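Local coordinates for protein lipase (Photobacterium sp. M37, PDB 2ORY) that probably hydrolyses the ester bonds of triacylglycerols as a cold-adapted lipase of the alpha/beta-hydrolase fold, at residues I253-P263 with I297-A308. Sequence-based numbering, arbitrary orientation.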
loop_
_atom_site.group_PDB
_atom_site.type_symbol
_atom_site.label_atom_id
_atom_site.label_comp_id
_atom_site.label_asym_id
_atom_site.label_seq_id
_atom_site.Cartn_x
_atom_site.Cartn_y
_atom_site.Cartn_z
ATOM N N ILE A 253 -0.109 -8.016 -21.157
ATOM C CA ILE A 253 -1.198 -7.445 -20.381
ATOM C C ILE A 253 -1.934 -6.345 -21.143
ATOM O O ILE A 253 -3.131 -6.163 -20.948
ATOM C CB ILE A 253 -0.681 -6.846 -19.034
ATOM C CG1 ILE A 253 -1.853 -6.288 -18.230
ATOM C CG2 ILE A 253 0.330 -5.713 -19.294
ATOM C CD1 ILE A 253 -2.772 -7.345 -17.686
ATOM N N TYR A 254 -1.228 -5.614 -22.002
ATOM C CA TYR A 254 -1.849 -4.520 -22.752
ATOM C C TYR A 254 -2.017 -4.817 -24.231
ATOM O O TYR A 254 -1.937 -3.921 -25.074
ATOM C CB TYR A 254 -1.043 -3.226 -22.593
ATOM C CG TYR A 254 -0.832 -2.801 -21.154
ATOM C CD1 TYR A 254 -1.890 -2.778 -20.239
ATOM C CD2 TYR A 254 0.432 -2.438 -20.706
ATOM C CE1 TYR A 254 -1.675 -2.406 -18.901
ATOM C CE2 TYR A 254 0.655 -2.063 -19.388
ATOM C CZ TYR A 254 -0.390 -2.052 -18.487
ATOM O OH TYR A 254 -0.116 -1.726 -17.180
ATOM N N ILE A 255 -2.250 -6.082 -24.541
ATOM C CA ILE A 255 -2.431 -6.490 -25.915
ATOM C C ILE A 255 -3.849 -6.998 -26.050
ATOM O O ILE A 255 -4.168 -8.102 -25.604
ATOM C CB ILE A 255 -1.450 -7.615 -26.305
ATOM C CG1 ILE A 255 -0.012 -7.104 -26.240
ATOM C CG2 ILE A 255 -1.757 -8.116 -27.718
ATOM C CD1 ILE A 255 1.026 -8.174 -26.515
ATOM N N SER A 256 -4.707 -6.178 -26.642
ATOM C CA SER A 256 -6.095 -6.558 -26.850
ATOM C C SER A 256 -6.415 -6.515 -28.340
ATOM O O SER A 256 -5.555 -6.759 -29.190
ATOM C CB SER A 256 -7.028 -5.605 -26.098
ATOM O OG SER A 256 -6.969 -4.300 -26.645
ATOM N N GLU A 257 -7.667 -6.211 -28.649
ATOM C CA GLU A 257 -8.105 -6.121 -30.031
ATOM C C GLU A 257 -8.446 -4.659 -30.275
ATOM O O GLU A 257 -8.824 -4.268 -31.376
ATOM C CB GLU A 257 -9.327 -7.016 -30.253
ATOM C CG GLU A 257 -9.072 -8.479 -29.892
ATOM C CD GLU A 257 -10.265 -9.384 -30.165
ATOM O OE1 GLU A 257 -11.358 -9.125 -29.610
ATOM O OE2 GLU A 257 -10.104 -10.361 -30.930
ATOM N N GLN A 258 -8.291 -3.858 -29.226
ATOM C CA GLN A 258 -8.567 -2.431 -29.289
ATOM C C GLN A 258 -7.249 -1.655 -29.316
ATOM O O GLN A 258 -7.199 -0.508 -29.773
ATOM C CB GLN A 258 -9.382 -1.994 -28.063
ATOM C CG GLN A 258 -10.660 -1.219 -28.374
ATOM C CD GLN A 258 -11.783 -2.124 -28.844
ATOM O OE1 GLN A 258 -11.632 -2.864 -29.817
ATOM N NE2 GLN A 258 -12.923 -2.070 -28.152
ATOM N N ALA A 259 -6.186 -2.287 -28.820
ATOM C CA ALA A 259 -4.875 -1.658 -28.772
ATOM C C ALA A 259 -3.787 -2.679 -28.489
ATOM O O ALA A 259 -4.063 -3.782 -28.028
ATOM C CB ALA A 259 -4.856 -0.574 -27.708
ATOM N N SER A 260 -2.545 -2.297 -28.766
ATOM C CA SER A 260 -1.402 -3.178 -28.548
ATOM C C SER A 260 -0.189 -2.405 -28.056
ATOM O O SER A 260 0.543 -1.819 -28.853
ATOM C CB SER A 260 -1.038 -3.898 -29.845
ATOM O OG SER A 260 0.158 -4.649 -29.697
ATOM N N VAL A 261 0.016 -2.410 -26.742
ATOM C CA VAL A 261 1.146 -1.724 -26.126
ATOM C C VAL A 261 2.092 -2.773 -25.565
ATOM O O VAL A 261 1.777 -3.426 -24.578
ATOM C CB VAL A 261 0.662 -0.819 -24.999
ATOM C CG1 VAL A 261 1.832 -0.335 -24.162
ATOM C CG2 VAL A 261 -0.068 0.351 -25.593
ATOM N N LYS A 262 3.251 -2.938 -26.187
ATOM C CA LYS A 262 4.196 -3.948 -25.723
ATOM C C LYS A 262 5.425 -3.412 -24.999
ATOM O O LYS A 262 5.888 -2.297 -25.261
ATOM C CB LYS A 262 4.656 -4.819 -26.896
ATOM C CG LYS A 262 3.530 -5.321 -27.779
ATOM C CD LYS A 262 4.082 -6.063 -28.993
ATOM C CE LYS A 262 3.054 -6.107 -30.109
ATOM N NZ LYS A 262 2.616 -4.726 -30.476
ATOM N N PRO A 263 5.974 -4.213 -24.076
ATOM C CA PRO A 263 7.164 -3.857 -23.289
ATOM C C PRO A 263 8.436 -3.868 -24.141
ATOM O O PRO A 263 8.597 -4.735 -25.011
ATOM C CB PRO A 263 7.208 -4.944 -22.227
ATOM C CG PRO A 263 6.671 -6.163 -22.992
ATOM C CD PRO A 263 5.506 -5.573 -23.758
ATOM N N ILE A 297 -7.637 -0.132 -21.267
ATOM C CA ILE A 297 -6.404 0.372 -21.859
ATOM C C ILE A 297 -6.576 1.775 -22.424
ATOM O O ILE A 297 -7.429 1.994 -23.271
ATOM C CB ILE A 297 -5.908 -0.582 -22.980
ATOM C CG1 ILE A 297 -5.485 -1.925 -22.372
ATOM C CG2 ILE A 297 -4.720 0.010 -23.682
ATOM C CD1 ILE A 297 -4.999 -2.957 -23.388
ATOM N N ASN A 298 -5.770 2.721 -21.941
ATOM C CA ASN A 298 -5.808 4.103 -22.425
ATOM C C ASN A 298 -5.027 4.142 -23.742
ATOM O O ASN A 298 -3.791 4.162 -23.747
ATOM C CB ASN A 298 -5.167 5.041 -21.412
ATOM C CG ASN A 298 -5.296 6.477 -21.817
ATOM O OD1 ASN A 298 -5.781 6.765 -22.902
ATOM N ND2 ASN A 298 -4.867 7.389 -20.956
ATOM N N PRO A 299 -5.743 4.151 -24.878
ATOM C CA PRO A 299 -5.185 4.171 -26.238
ATOM C C PRO A 299 -4.156 5.262 -26.554
ATOM O O PRO A 299 -3.307 5.086 -27.417
ATOM C CB PRO A 299 -6.429 4.274 -27.105
ATOM C CG PRO A 299 -7.330 5.128 -26.254
ATOM C CD PRO A 299 -7.183 4.464 -24.913
ATOM N N ILE A 300 -4.228 6.388 -25.861
ATOM C CA ILE A 300 -3.285 7.467 -26.098
ATOM C C ILE A 300 -1.872 7.128 -25.600
ATOM O O ILE A 300 -0.888 7.621 -26.143
ATOM C CB ILE A 300 -3.761 8.745 -25.388
ATOM C CG1 ILE A 300 -5.104 9.193 -25.954
ATOM C CG2 ILE A 300 -2.745 9.849 -25.552
ATOM C CD1 ILE A 300 -5.687 10.413 -25.232
ATOM N N LEU A 301 -1.772 6.279 -24.579
ATOM C CA LEU A 301 -0.478 5.938 -23.986
ATOM C C LEU A 301 0.075 4.662 -24.588
ATOM O O LEU A 301 -0.172 3.568 -24.076
ATOM C CB LEU A 301 -0.642 5.793 -22.465
ATOM C CG LEU A 301 -1.489 6.891 -21.790
ATOM C CD1 LEU A 301 -1.547 6.656 -20.295
ATOM C CD2 LEU A 301 -0.899 8.277 -22.077
ATOM N N ILE A 302 0.851 4.807 -25.661
ATOM C CA ILE A 302 1.380 3.645 -26.366
ATOM C C ILE A 302 2.662 3.039 -25.838
ATOM O O ILE A 302 3.135 2.047 -26.391
ATOM C CB ILE A 302 1.601 3.942 -27.861
ATOM C CG1 ILE A 302 2.749 4.949 -28.006
ATOM C CG2 ILE A 302 0.320 4.487 -28.483
ATOM C CD1 ILE A 302 3.171 5.231 -29.424
ATOM N N GLU A 303 3.245 3.633 -24.802
ATOM C CA GLU A 303 4.462 3.063 -24.227
ATOM C C GLU A 303 4.097 2.266 -22.982
ATOM O O GLU A 303 3.432 2.776 -22.081
ATOM C CB GLU A 303 5.472 4.152 -23.855
ATOM C CG GLU A 303 5.922 4.975 -25.036
ATOM C CD GLU A 303 6.842 6.092 -24.629
ATOM O OE1 GLU A 303 8.010 5.788 -24.287
ATOM O OE2 GLU A 303 6.398 7.269 -24.648
ATOM N N TYR A 304 4.530 1.012 -22.955
ATOM C CA TYR A 304 4.290 0.101 -21.831
ATOM C C TYR A 304 4.446 0.780 -20.451
ATOM O O TYR A 304 3.508 0.814 -19.653
ATOM C CB TYR A 304 5.260 -1.087 -21.951
ATOM C CG TYR A 304 4.945 -2.266 -21.055
ATOM C CD1 TYR A 304 3.953 -3.194 -21.397
ATOM C CD2 TYR A 304 5.623 -2.446 -19.856
ATOM C CE1 TYR A 304 3.649 -4.285 -20.548
ATOM C CE2 TYR A 304 5.325 -3.512 -19.005
ATOM C CZ TYR A 304 4.342 -4.428 -19.354
ATOM O OH TYR A 304 4.068 -5.462 -18.491
ATOM N N LEU A 305 5.620 1.336 -20.169
ATOM C CA LEU A 305 5.846 1.980 -18.871
ATOM C C LEU A 305 4.883 3.129 -18.571
ATOM O O LEU A 305 4.515 3.348 -17.415
ATOM C CB LEU A 305 7.288 2.478 -18.781
ATOM C CG LEU A 305 8.334 1.363 -18.794
ATOM C CD1 LEU A 305 9.708 1.938 -18.727
ATOM C CD2 LEU A 305 8.119 0.445 -17.628
ATOM N N VAL A 306 4.485 3.873 -19.603
ATOM C CA VAL A 306 3.570 4.984 -19.416
ATOM C C VAL A 306 2.170 4.425 -19.122
ATOM O O VAL A 306 1.488 4.868 -18.191
ATOM C CB VAL A 306 3.562 5.909 -20.686
ATOM C CG1 VAL A 306 2.645 7.107 -20.467
ATOM C CG2 VAL A 306 4.989 6.404 -20.992
ATOM N N GLN A 307 1.755 3.435 -19.909
ATOM C CA GLN A 307 0.454 2.784 -19.730
ATOM C C GLN A 307 0.391 2.147 -18.329
ATOM O O GLN A 307 -0.643 2.161 -17.663
ATOM C CB GLN A 307 0.292 1.685 -20.789
ATOM C CG GLN A 307 -1.013 0.918 -20.715
ATOM C CD GLN A 307 -2.186 1.722 -21.235
ATOM O OE1 GLN A 307 -3.220 1.831 -20.583
ATOM N NE2 GLN A 307 -2.024 2.295 -22.426
ATOM N N ALA A 308 1.516 1.587 -17.902
ATOM C CA ALA A 308 1.613 0.927 -16.611
ATOM C C ALA A 308 1.488 1.920 -15.459
ATOM O O ALA A 308 0.850 1.632 -14.438
ATOM C CB ALA A 308 2.937 0.160 -16.522
HETATM O O HOH W 1 0.350 -0.877 -13.955
HETATM O O HOH W 2 6.486 0.097 -24.757
#
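The rings of Tyr254 and Tyr304 touch in this alpha/beta-hydrolase lipase, and the contact shows how aromatic and aliphatic packing can hold an irregular loop on the start of a helix with no direct hydrogen bond between the segments. The loop 253-263 lies against 297-308, where a type I turn from Asn298 to Leu301 leads into helix 304-319, with Glu303 as its N-cap. The helix also carries His312, which with Ser174 and Asp236 fits a Ser-His-Asp triad; Tyr254 lies near this probable triad without touching it. Tyr254 can be followed outward. Tyr254 CB lies 4.0 Å from Ile297 CD1. With CG anti to the carbonyl carbon (chi1 -56°), the ring enters a sandwich: Ile253 CG2 sits over one face, and Gln307 CG over the opposite one, a CH-pi contact 3.5 Å from the centroid of the Tyr254 ring. Tyr254 CD2 comes within 3.7 Å of Tyr304 CD1, the ring planes inclined at 57°. At the tip, Tyr254 OH passes 3.2 Å from Ala308 CA and is hydrogen-bonded to Leu235 O. Pro263 CB rests over a face of the Tyr304 ring, whose hydroxyl is hydrogen-bonded to Leu250 O; each tyrosine is thus packed along its ring and hydrogen-bonded at its hydroxyl. Gln307, bent at chi2 (75°), presses its CG on the ring while its amide reaches back to the backbone of Asn298: OE1 accepts from Asn298 N and NE2 donates to Asn298 O, which Leu301 N reaches from the other face of the carbonyl plane. Beside them, Val261 packs CG1 against the first turn of the helix. There a water bridges Lys262 O and Tyr304 N, donating to the former and accepting from Tyr304 N at 2.8 Å.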